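Local coordinates for protein (atp-binding domain of protein MJ0577) (PDB 1MJH) that binds ATP as a homodimeric member of the universal stress protein family, with one manganese ion in each subunit, at residues T12-T17 with N83-I88; I37-I42 with K100-V105; K131-E136 with V157-S162. All blocks are in the same frame, centred on the assembly; numbering follows the deposited sequence.

How the contacts relate
Followed from the N terminus, the chain illustrates how long-range contacts in an alpha/beta fold converge on one nucleotide. Contact 1 opens in the loop after strand 7-11 and closes on helix 66-95, across 65 intervening residues. Contact 2 opens inside that span, on strand 35-43, and closes later on strand 98-106, so the two cross rather than nest. They also touch, with centres about 10 Å apart. Contact 3 follows in series, joining the loop after strand 123-127 to the C-terminal tail. Its centre lies about 17 Å from that of contact 1 and about 23 Å from that of contact 2. All three touch ATP: contact 2 at the adenine, contact 3 at the phosphates.

Contact 1: residues T12-T17 with N83-I88; sequences TDFSET and NKMENI. With ATP (adenosine-5'-triphosphate), chain F.
Phe14 and Lys84 mark the nearest approach of the two backbones, with 7.5 Å between Phe14 CA and Lys84 CA; the first lies in the turn just before helix 16-27, the second within helix 66-95. Small motifs shape the turn, in which Phe14 has a positive phi (64°). Thr12 OG1 accepts from Phe14 N at 2.9 Å in an ST turn, Asp13 OD1 accepts from Ser15 N in an Asx turn, and Ser15 is the N-cap of helix 16-27, its OG bonded to Ala18 N. The Phe14 ring faces helix 66-95, and the Lys84 chain crosses one face of it, Lys84 CB 3.9 Å from the Phe14 centroid in a CH-pi contact and Lys84 CD 3.7 Å from Phe14 CG. Met85 comes instead to the rim: its SD lies near the ring plane, 3.8 Å from Phe14 CE1, a Met-aromatic contact. Ile88 CD1 touches the same edge and also meets Thr12 CG2 tip to tip, 4.1 Å away. Thr12 divides its branches: OG1, anti to the backbone N (chi1 177°), serves the turn, the methyl the helix. Asp13, packed against the adenine and ribose of ATP, has OD1 gripped by both Ser15 N and Ser15 OG. Around this cluster, Leu38 and His40 of strand 35-43 and Ile103 of strand 98-106 touch Met85, while Leu22 of helix 16-27 touches Ile88.

Contact 2: residues I37-I42 with K100-V105; sequences ILLHVI and KDIIVV. With ATP (adenosine-5'-triphosphate), chain F.
Leu39 and Ile102 sit opposite each other on paired strands, Leu39 CD1 lying 3.6 Å from Ile102 CG2 where the two side chains meet at a slant. The same Leu39 methyl touches Val104 CG1, which in turn lies alongside Val41 CG2. Val104 has CG1 between its backbone N and carbonyl carbon (chi1 63°), a rotation that directs this methyl to both neighbours. Ile37 CG2 extends the row, 3.7 Å from Ile102 CD1. On the other face, Ile42 CG1 packs on Ile103 CG2 and Ile42 CB on Val105 CG2. Between these two layers of side chains runs a parallel backbone ladder, its strand axes 4.6 Å apart and inclined by 17°. Five backbone hydrogen bonds run along it, alternating in direction between the strands; the one from Ile102 N to Leu38 O is 2.7 Å long and nearly straight, at 172°. Leu38, His40 and Ile42 thus spend their amides on strand 98-106, while Ile37, Leu39 and Val41 turn theirs the other way. Ile37 and Leu39 pair with the chain of strand 7-11 and the loop after it, but Val41 pairs with adenine: Val41 N donates to ATP N1 at 3.0 Å, and ATP N6 donates to Val41 O at 2.9 Å. Further out, Ile112 and Ile115 of helix 108-118 cover Leu39, and Met85 and Ile88 of helix 66-95 cover Leu38. With helix 66-95 in the connection between the two strands, this is a beta-alpha-beta crossover within a parallel sheet of order 3-2-1-4-5, as in the universal stress protein fold.

Contact 3: residues K131-E136 with V157-S162; sequences KTNLKE and VKRKNS. With ATP (adenosine-5'-triphosphate), chain F.
Asn133 and Arg159 face each other across two irregular backbones, their CA atoms 8.3 Å apart, and the gap is spanned mainly by the arginine. Arg159 is extended from CG to NE (chi2 178°, chi3 176°), carrying its guanidinium to three oxygens in succession. NH1 takes two of them in the guanidinium plane: Asn133 OD1 at 2.9 Å, approached almost straight down its C=O bond, and Leu134 O at 3.1 Å, met from above the carbonyl plane. NH2 donates to Lys135 O at 3.0 Å. The Lys135 side chain crosses that of Arg159 at about a right angle, its CD over one face of the guanidinium. Asn133 ND2 is joined through a water to Lys160 O. Replacing Arg159 with an alanine would probably leave the carbonyls of Leu134 and Lys135 without these donors and the Asn133 amide freer to turn. The loop thus held grips the phosphates: Thr132 N donates to ATP O2B and Asn133 N to ATP O1B. In the tail after strand 154-157, Arg159 faces this loop and also rests on Thr17 of helix 16-27, while Lys158 NZ hydrogen-bonds to Ile147 O and Ser150 O of the second subunit.

Contact 1: residues T12-T17 with N83-I88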
# COMPACT_ATOMS: atom_id res chain seq x y z
N THR B 12 9.19 10.21 5.58
CA THR B 12 9.13 11.28 4.58
C THR B 12 10.50 11.75 4.17
O THR B 12 11.41 11.82 5.01
CB THR B 12 8.32 12.49 5.15
OG1 THR B 12 8.38 13.50 4.14
CG2 THR B 12 8.93 13.06 6.41
N ASP B 13 10.69 12.05 2.89
CA ASP B 13 11.89 12.65 2.36
C ASP B 13 11.61 14.10 1.97
O ASP B 13 12.42 14.73 1.28
CB ASP B 13 12.36 11.85 1.10
CG ASP B 13 11.26 11.77 0.06
OD1 ASP B 13 10.15 12.30 0.31
OD2 ASP B 13 11.45 11.12 -1.01
N PHE B 14 10.49 14.64 2.44
CA PHE B 14 10.07 16.02 2.16
C PHE B 14 9.80 16.26 0.69
O PHE B 14 9.74 17.44 0.25
CB PHE B 14 11.01 17.10 2.74
CG PHE B 14 11.47 16.72 4.14
CD1 PHE B 14 10.56 16.54 5.15
CD2 PHE B 14 12.81 16.48 4.40
CE1 PHE B 14 10.92 16.16 6.44
CE2 PHE B 14 13.22 16.08 5.67
CZ PHE B 14 12.26 15.94 6.66
N SER B 15 9.49 15.20 -0.06
CA SER B 15 9.21 15.37 -1.50
C SER B 15 7.75 15.70 -1.76
O SER B 15 6.91 15.59 -0.87
CB SER B 15 9.53 14.08 -2.27
OG SER B 15 8.67 13.03 -1.80
N GLU B 16 7.44 16.20 -2.97
CA GLU B 16 6.03 16.45 -3.28
C GLU B 16 5.18 15.21 -3.10
O GLU B 16 4.03 15.28 -2.67
CB GLU B 16 5.98 16.91 -4.73
CG GLU B 16 4.69 16.92 -5.50
CD GLU B 16 5.05 17.27 -6.96
OE1 GLU B 16 5.20 18.51 -7.09
OE2 GLU B 16 5.19 16.36 -7.82
N THR B 17 5.70 14.04 -3.57
CA THR B 17 4.86 12.83 -3.42
C THR B 17 4.70 12.45 -1.94
O THR B 17 3.61 12.07 -1.54
CB THR B 17 5.51 11.65 -4.18
OG1 THR B 17 5.65 12.05 -5.58
CG2 THR B 17 4.54 10.50 -4.24
N ASN B 83 13.41 21.70 10.88
CA ASN B 83 12.29 22.64 10.70
C ASN B 83 11.15 22.00 9.89
O ASN B 83 9.98 22.15 10.18
CB ASN B 83 12.69 23.95 9.99
CG ASN B 83 11.46 24.86 9.91
OD1 ASN B 83 10.91 25.23 10.95
ND2 ASN B 83 10.96 25.24 8.73
N LYS B 84 11.52 21.22 8.87
CA LYS B 84 10.46 20.54 8.10
C LYS B 84 9.71 19.58 8.98
O LYS B 84 8.48 19.47 8.92
CB LYS B 84 11.05 19.86 6.85
CG LYS B 84 11.38 20.86 5.75
CD LYS B 84 12.24 20.30 4.63
CE LYS B 84 13.71 20.68 4.85
NZ LYS B 84 14.56 20.10 3.78
N MET B 85 10.41 18.78 9.81
CA MET B 85 9.75 17.81 10.67
C MET B 85 8.83 18.47 11.69
O MET B 85 7.76 17.95 12.01
CB MET B 85 10.83 16.95 11.34
CG MET B 85 11.59 15.99 10.43
SD MET B 85 10.67 14.50 9.85
CE MET B 85 11.16 13.42 11.24
N GLU B 86 9.26 19.64 12.22
CA GLU B 86 8.38 20.33 13.19
C GLU B 86 7.06 20.76 12.61
O GLU B 86 6.01 20.66 13.26
CB GLU B 86 9.15 21.56 13.73
CG GLU B 86 10.28 21.22 14.67
CD GLU B 86 9.89 20.39 15.87
OE1 GLU B 86 8.79 20.56 16.44
OE2 GLU B 86 10.65 19.50 16.32
N ASN B 87 7.02 21.29 11.38
CA ASN B 87 5.80 21.71 10.72
C ASN B 87 4.89 20.46 10.53
O ASN B 87 3.70 20.54 10.76
CB ASN B 87 6.07 22.34 9.35
CG ASN B 87 6.45 23.82 9.45
OD1 ASN B 87 5.93 24.52 10.33
ND2 ASN B 87 7.34 24.25 8.57
N ILE B 88 5.47 19.32 10.11
CA ILE B 88 4.60 18.13 9.95
C ILE B 88 4.05 17.60 11.28
O ILE B 88 2.92 17.19 11.44
CB ILE B 88 5.42 16.99 9.29
CG1 ILE B 88 5.89 17.47 7.90
CG2 ILE B 88 4.52 15.76 9.18
CD1 ILE B 88 7.00 16.56 7.35
PG ATP F . 15.04 6.92 -5.99
O1G ATP F . 15.00 5.44 -6.17
O2G ATP F . 15.44 7.22 -4.66
O3G ATP F . 15.89 7.60 -6.98
PB ATP F . 12.51 8.43 -5.73
O1B ATP F . 11.70 9.00 -6.81
O2B ATP F . 13.22 9.49 -5.00
O3B ATP F . 13.49 7.35 -6.31
PA ATP F . 11.71 6.98 -3.25
O1A ATP F . 11.61 5.54 -3.39
O2A ATP F . 12.86 7.50 -2.61
O3A ATP F . 11.54 7.62 -4.75
O5' ATP F . 10.51 7.72 -2.54
C5' ATP F . 9.37 6.90 -2.16
C4' ATP F . 8.94 7.27 -0.75
O4' ATP F . 9.98 6.74 0.17
C3' ATP F . 8.88 8.75 -0.40
O3' ATP F . 7.67 9.38 -0.84
C2' ATP F . 9.01 8.67 1.14
O2' ATP F . 7.74 8.30 1.70
C1' ATP F . 10.06 7.55 1.29
N9 ATP F . 11.43 8.04 1.45
C8 ATP F . 12.40 8.19 0.52
N7 ATP F . 13.56 8.58 1.02
C5 ATP F . 13.32 8.74 2.30
C6 ATP F . 14.17 9.14 3.33
N6 ATP F . 15.43 9.48 3.08
N1 ATP F . 13.65 9.20 4.55
C2 ATP F . 12.35 8.83 4.80
N3 ATP F . 11.46 8.42 3.88
C4 ATP F . 12.05 8.44 2.66

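Contact 2: residues I37-I42 with K100-V105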
# COMPACT_ATOMS: atom_id res chain seq x y z
N ILE B 37 4.53 7.52 13.86
CA ILE B 37 5.96 7.53 13.91
C ILE B 37 6.45 8.35 12.69
O ILE B 37 6.22 7.87 11.59
CB ILE B 37 6.62 6.14 13.88
CG1 ILE B 37 6.01 5.20 14.89
CG2 ILE B 37 8.14 6.28 14.09
CD1 ILE B 37 5.84 5.73 16.32
N LEU B 38 6.95 9.58 12.94
CA LEU B 38 7.34 10.40 11.78
C LEU B 38 8.81 10.30 11.58
O LEU B 38 9.62 10.60 12.50
CB LEU B 38 6.88 11.86 12.15
CG LEU B 38 7.49 12.91 11.21
CD1 LEU B 38 6.79 12.82 9.83
CD2 LEU B 38 7.20 14.33 11.74
N LEU B 39 9.20 9.75 10.43
CA LEU B 39 10.61 9.40 10.24
C LEU B 39 11.28 10.02 9.04
O LEU B 39 10.72 9.93 7.97
CB LEU B 39 10.63 7.84 10.10
CG LEU B 39 11.99 7.29 9.69
CD1 LEU B 39 13.07 7.52 10.76
CD2 LEU B 39 11.85 5.75 9.49
N HIS B 40 12.46 10.64 9.21
CA HIS B 40 13.29 11.05 8.10
C HIS B 40 14.67 10.42 8.22
O HIS B 40 15.22 10.39 9.36
CB HIS B 40 13.42 12.61 8.00
CG HIS B 40 14.31 12.97 6.85
ND1 HIS B 40 15.55 13.53 6.90
CD2 HIS B 40 14.10 12.83 5.54
CE1 HIS B 40 16.04 13.71 5.67
NE2 HIS B 40 15.14 13.28 4.78
N VAL B 41 15.13 9.85 7.11
CA VAL B 41 16.46 9.22 7.10
C VAL B 41 17.39 10.11 6.31
O VAL B 41 17.27 10.32 5.09
CB VAL B 41 16.49 7.82 6.45
CG1 VAL B 41 17.88 7.17 6.48
CG2 VAL B 41 15.52 6.94 7.21
N ILE B 42 18.49 10.53 6.99
CA ILE B 42 19.59 11.13 6.24
C ILE B 42 20.43 10.07 5.55
O ILE B 42 20.99 9.20 6.23
CB ILE B 42 20.55 11.90 7.21
CG1 ILE B 42 19.71 12.87 8.03
CG2 ILE B 42 21.65 12.61 6.44
CD1 ILE B 42 18.87 13.83 7.26
N LYS B 100 5.70 10.64 17.34
CA LYS B 100 7.07 10.39 17.73
C LYS B 100 7.95 10.70 16.52
O LYS B 100 7.97 9.93 15.54
CB LYS B 100 7.32 8.94 18.12
CG LYS B 100 8.78 8.67 18.51
CD LYS B 100 9.01 7.26 19.06
CE LYS B 100 10.48 7.03 19.39
NZ LYS B 100 10.73 5.65 19.91
N ASP B 101 8.69 11.82 16.63
CA ASP B 101 9.53 12.17 15.47
C ASP B 101 10.94 11.64 15.57
O ASP B 101 11.62 11.70 16.63
CB ASP B 101 9.53 13.69 15.27
CG ASP B 101 9.88 14.44 16.55
OD1 ASP B 101 9.34 14.12 17.62
OD2 ASP B 101 10.69 15.38 16.46
N ILE B 102 11.43 10.99 14.53
CA ILE B 102 12.77 10.43 14.44
C ILE B 102 13.56 10.88 13.24
O ILE B 102 13.10 10.83 12.09
CB ILE B 102 12.65 8.87 14.38
CG1 ILE B 102 11.89 8.32 15.59
CG2 ILE B 102 14.02 8.21 14.21
CD1 ILE B 102 11.51 6.84 15.47
N ILE B 103 14.80 11.34 13.43
CA ILE B 103 15.75 11.64 12.40
C ILE B 103 16.95 10.73 12.62
O ILE B 103 17.46 10.67 13.74
CB ILE B 103 16.24 13.09 12.31
CG1 ILE B 103 15.04 14.02 12.08
CG2 ILE B 103 17.30 13.27 11.24
CD1 ILE B 103 15.40 15.47 12.35
N VAL B 104 17.32 9.97 11.61
CA VAL B 104 18.43 9.04 11.78
C VAL B 104 19.30 9.04 10.53
O VAL B 104 18.80 9.31 9.43
CB VAL B 104 17.88 7.64 12.10
CG1 VAL B 104 17.06 7.13 10.91
CG2 VAL B 104 18.96 6.63 12.47
N VAL B 105 20.61 8.88 10.71
CA VAL B 105 21.52 8.81 9.56
C VAL B 105 21.64 7.34 9.18
O VAL B 105 21.89 6.48 10.04
CB VAL B 105 22.94 9.38 9.85
CG1 VAL B 105 23.84 9.19 8.62
CG2 VAL B 105 22.92 10.86 10.20
PG ATP F . 15.04 6.92 -5.99
O1G ATP F . 15.00 5.44 -6.17
O2G ATP F . 15.44 7.22 -4.66
O3G ATP F . 15.89 7.60 -6.98
PB ATP F . 12.51 8.43 -5.73
O1B ATP F . 11.70 9.00 -6.81
O2B ATP F . 13.22 9.49 -5.00
O3B ATP F . 13.49 7.35 -6.31
PA ATP F . 11.71 6.98 -3.25
O1A ATP F . 11.61 5.54 -3.39
O2A ATP F . 12.86 7.50 -2.61
O3A ATP F . 11.54 7.62 -4.75
O5' ATP F . 10.51 7.72 -2.54
C5' ATP F . 9.37 6.90 -2.16
C4' ATP F . 8.94 7.27 -0.75
O4' ATP F . 9.98 6.74 0.17
C3' ATP F . 8.88 8.75 -0.40
O3' ATP F . 7.67 9.38 -0.84
C2' ATP F . 9.01 8.67 1.14
O2' ATP F . 7.74 8.30 1.70
C1' ATP F . 10.06 7.55 1.29
N9 ATP F . 11.43 8.04 1.45
C8 ATP F . 12.40 8.19 0.52
N7 ATP F . 13.56 8.58 1.02
C5 ATP F . 13.32 8.74 2.30
C6 ATP F . 14.17 9.14 3.33
N6 ATP F . 15.43 9.48 3.08
N1 ATP F . 13.65 9.20 4.55
C2 ATP F . 12.35 8.83 4.80
N3 ATP F . 11.46 8.42 3.88
C4 ATP F . 12.05 8.44 2.66

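Contact 3: residues K131-E136 with V157-S162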
# COMPACT_ATOMS: atom_id res chain seq x y z
N LYS B 131 12.32 12.36 -3.92
CA LYS B 131 13.02 13.56 -4.46
C LYS B 131 13.56 13.34 -5.87
O LYS B 131 13.68 14.35 -6.58
CB LYS B 131 14.15 13.91 -3.50
CG LYS B 131 13.78 14.48 -2.13
CD LYS B 131 13.19 15.89 -2.32
CE LYS B 131 13.16 16.63 -1.00
NZ LYS B 131 12.92 18.09 -1.24
N THR B 132 13.85 12.12 -6.35
CA THR B 132 14.27 11.97 -7.74
C THR B 132 13.13 12.14 -8.70
O THR B 132 13.12 12.98 -9.62
CB THR B 132 14.91 10.57 -7.92
OG1 THR B 132 15.91 10.43 -6.88
CG2 THR B 132 15.55 10.33 -9.27
N ASN B 133 12.05 11.36 -8.46
CA ASN B 133 10.86 11.38 -9.30
C ASN B 133 11.14 11.57 -10.79
O ASN B 133 10.67 12.53 -11.42
CB ASN B 133 9.82 12.37 -8.74
CG ASN B 133 8.47 12.15 -9.41
OD1 ASN B 133 8.18 11.12 -10.02
ND2 ASN B 133 7.60 13.16 -9.29
N LEU B 134 11.84 10.58 -11.35
CA LEU B 134 12.06 10.56 -12.82
C LEU B 134 10.85 9.93 -13.48
O LEU B 134 10.31 8.88 -13.12
CB LEU B 134 13.32 9.73 -13.03
CG LEU B 134 13.96 9.78 -14.42
CD1 LEU B 134 14.36 11.23 -14.71
CD2 LEU B 134 15.20 8.88 -14.44
N LYS B 135 10.32 10.61 -14.53
CA LYS B 135 9.12 10.14 -15.19
C LYS B 135 9.17 8.70 -15.65
O LYS B 135 8.17 7.98 -15.48
CB LYS B 135 8.86 11.04 -16.43
CG LYS B 135 7.58 10.65 -17.19
CD LYS B 135 6.33 10.95 -16.38
CE LYS B 135 5.12 10.13 -16.78
NZ LYS B 135 4.12 10.91 -17.57
N GLU B 136 10.33 8.22 -16.16
CA GLU B 136 10.38 6.87 -16.66
C GLU B 136 10.38 5.84 -15.54
O GLU B 136 10.15 4.68 -15.85
CB GLU B 136 11.62 6.62 -17.56
CG GLU B 136 12.92 6.83 -16.77
CD GLU B 136 14.17 6.76 -17.62
OE1 GLU B 136 14.34 5.71 -18.27
OE2 GLU B 136 14.96 7.73 -17.60
N VAL B 157 1.13 5.69 -1.94
CA VAL B 157 0.36 6.81 -2.46
C VAL B 157 1.07 7.31 -3.73
O VAL B 157 2.26 7.65 -3.64
CB VAL B 157 0.32 7.93 -1.43
CG1 VAL B 157 -0.46 9.16 -1.94
CG2 VAL B 157 -0.41 7.47 -0.15
N LYS B 158 0.36 7.38 -4.84
CA LYS B 158 1.10 7.66 -6.09
C LYS B 158 1.40 9.14 -6.28
O LYS B 158 0.74 10.05 -5.77
CB LYS B 158 0.27 7.23 -7.33
CG LYS B 158 -0.16 5.75 -7.27
CD LYS B 158 0.99 4.80 -7.25
CE LYS B 158 2.13 4.94 -8.28
NZ LYS B 158 1.60 4.67 -9.69
N ARG B 159 2.43 9.37 -7.09
CA ARG B 159 2.83 10.75 -7.42
C ARG B 159 1.77 11.44 -8.26
O ARG B 159 0.86 10.82 -8.75
CB ARG B 159 4.14 10.68 -8.23
CG ARG B 159 3.96 9.88 -9.54
CD ARG B 159 5.28 9.87 -10.35
NE ARG B 159 5.14 9.02 -11.55
CZ ARG B 159 6.20 8.72 -12.33
NH1 ARG B 159 7.43 9.14 -12.03
NH2 ARG B 159 6.06 7.95 -13.39
N LYS B 160 1.92 12.77 -8.37
CA LYS B 160 0.94 13.49 -9.23
C LYS B 160 0.94 12.92 -10.64
O LYS B 160 1.93 12.48 -11.16
CB LYS B 160 1.34 14.98 -9.28
CG LYS B 160 1.03 15.77 -8.03
CD LYS B 160 1.61 17.20 -8.17
CE LYS B 160 1.56 17.86 -6.80
NZ LYS B 160 0.21 17.74 -6.17
N ASN B 161 -0.23 13.09 -11.31
CA ASN B 161 -0.38 12.63 -12.68
C ASN B 161 0.30 13.64 -13.62
O ASN B 161 0.34 14.84 -13.31
CB ASN B 161 -1.86 12.54 -13.05
CG ASN B 161 -2.65 11.58 -12.21
OD1 ASN B 161 -3.74 11.89 -11.71
ND2 ASN B 161 -2.09 10.38 -12.09
N SER B 162 1.02 13.13 -14.60
CA SER B 162 1.95 13.91 -15.42
C SER B 162 2.53 15.14 -14.73
O SER B 162 2.91 16.14 -15.41
CB SER B 162 1.33 14.17 -16.79
OG SER B 162 0.86 12.93 -17.32
OXT SER B 162 3.24 14.93 -13.70
PG ATP F . 15.04 6.92 -5.99
O1G ATP F . 15.00 5.44 -6.17
O2G ATP F . 15.44 7.22 -4.66
O3G ATP F . 15.89 7.60 -6.98
PB ATP F . 12.51 8.43 -5.73
O1B ATP F . 11.70 9.00 -6.81
O2B ATP F . 13.22 9.49 -5.00
O3B ATP F . 13.49 7.35 -6.31
PA ATP F . 11.71 6.98 -3.25
O1A ATP F . 11.61 5.54 -3.39
O2A ATP F . 12.86 7.50 -2.61
O3A ATP F . 11.54 7.62 -4.75
O5' ATP F . 10.51 7.72 -2.54
C5' ATP F . 9.37 6.90 -2.16
C4' ATP F . 8.94 7.27 -0.75
O4' ATP F . 9.98 6.74 0.17
C3' ATP F . 8.88 8.75 -0.40
O3' ATP F . 7.67 9.38 -0.84
C2' ATP F . 9.01 8.67 1.14
O2' ATP F . 7.74 8.30 1.70
C1' ATP F . 10.06 7.55 1.29
N9 ATP F . 11.43 8.04 1.45
C8 ATP F . 12.40 8.19 0.52
N7 ATP F . 13.56 8.58 1.02
C5 ATP F . 13.32 8.74 2.30
C6 ATP F . 14.17 9.14 3.33
N6 ATP F . 15.43 9.48 3.08
N1 ATP F . 13.65 9.20 4.55
C2 ATP F . 12.35 8.83 4.80
N3 ATP F . 11.46 8.42 3.88
C4 ATP F . 12.05 8.44 2.66
O HOH W 1 4.72 13.28 -10.86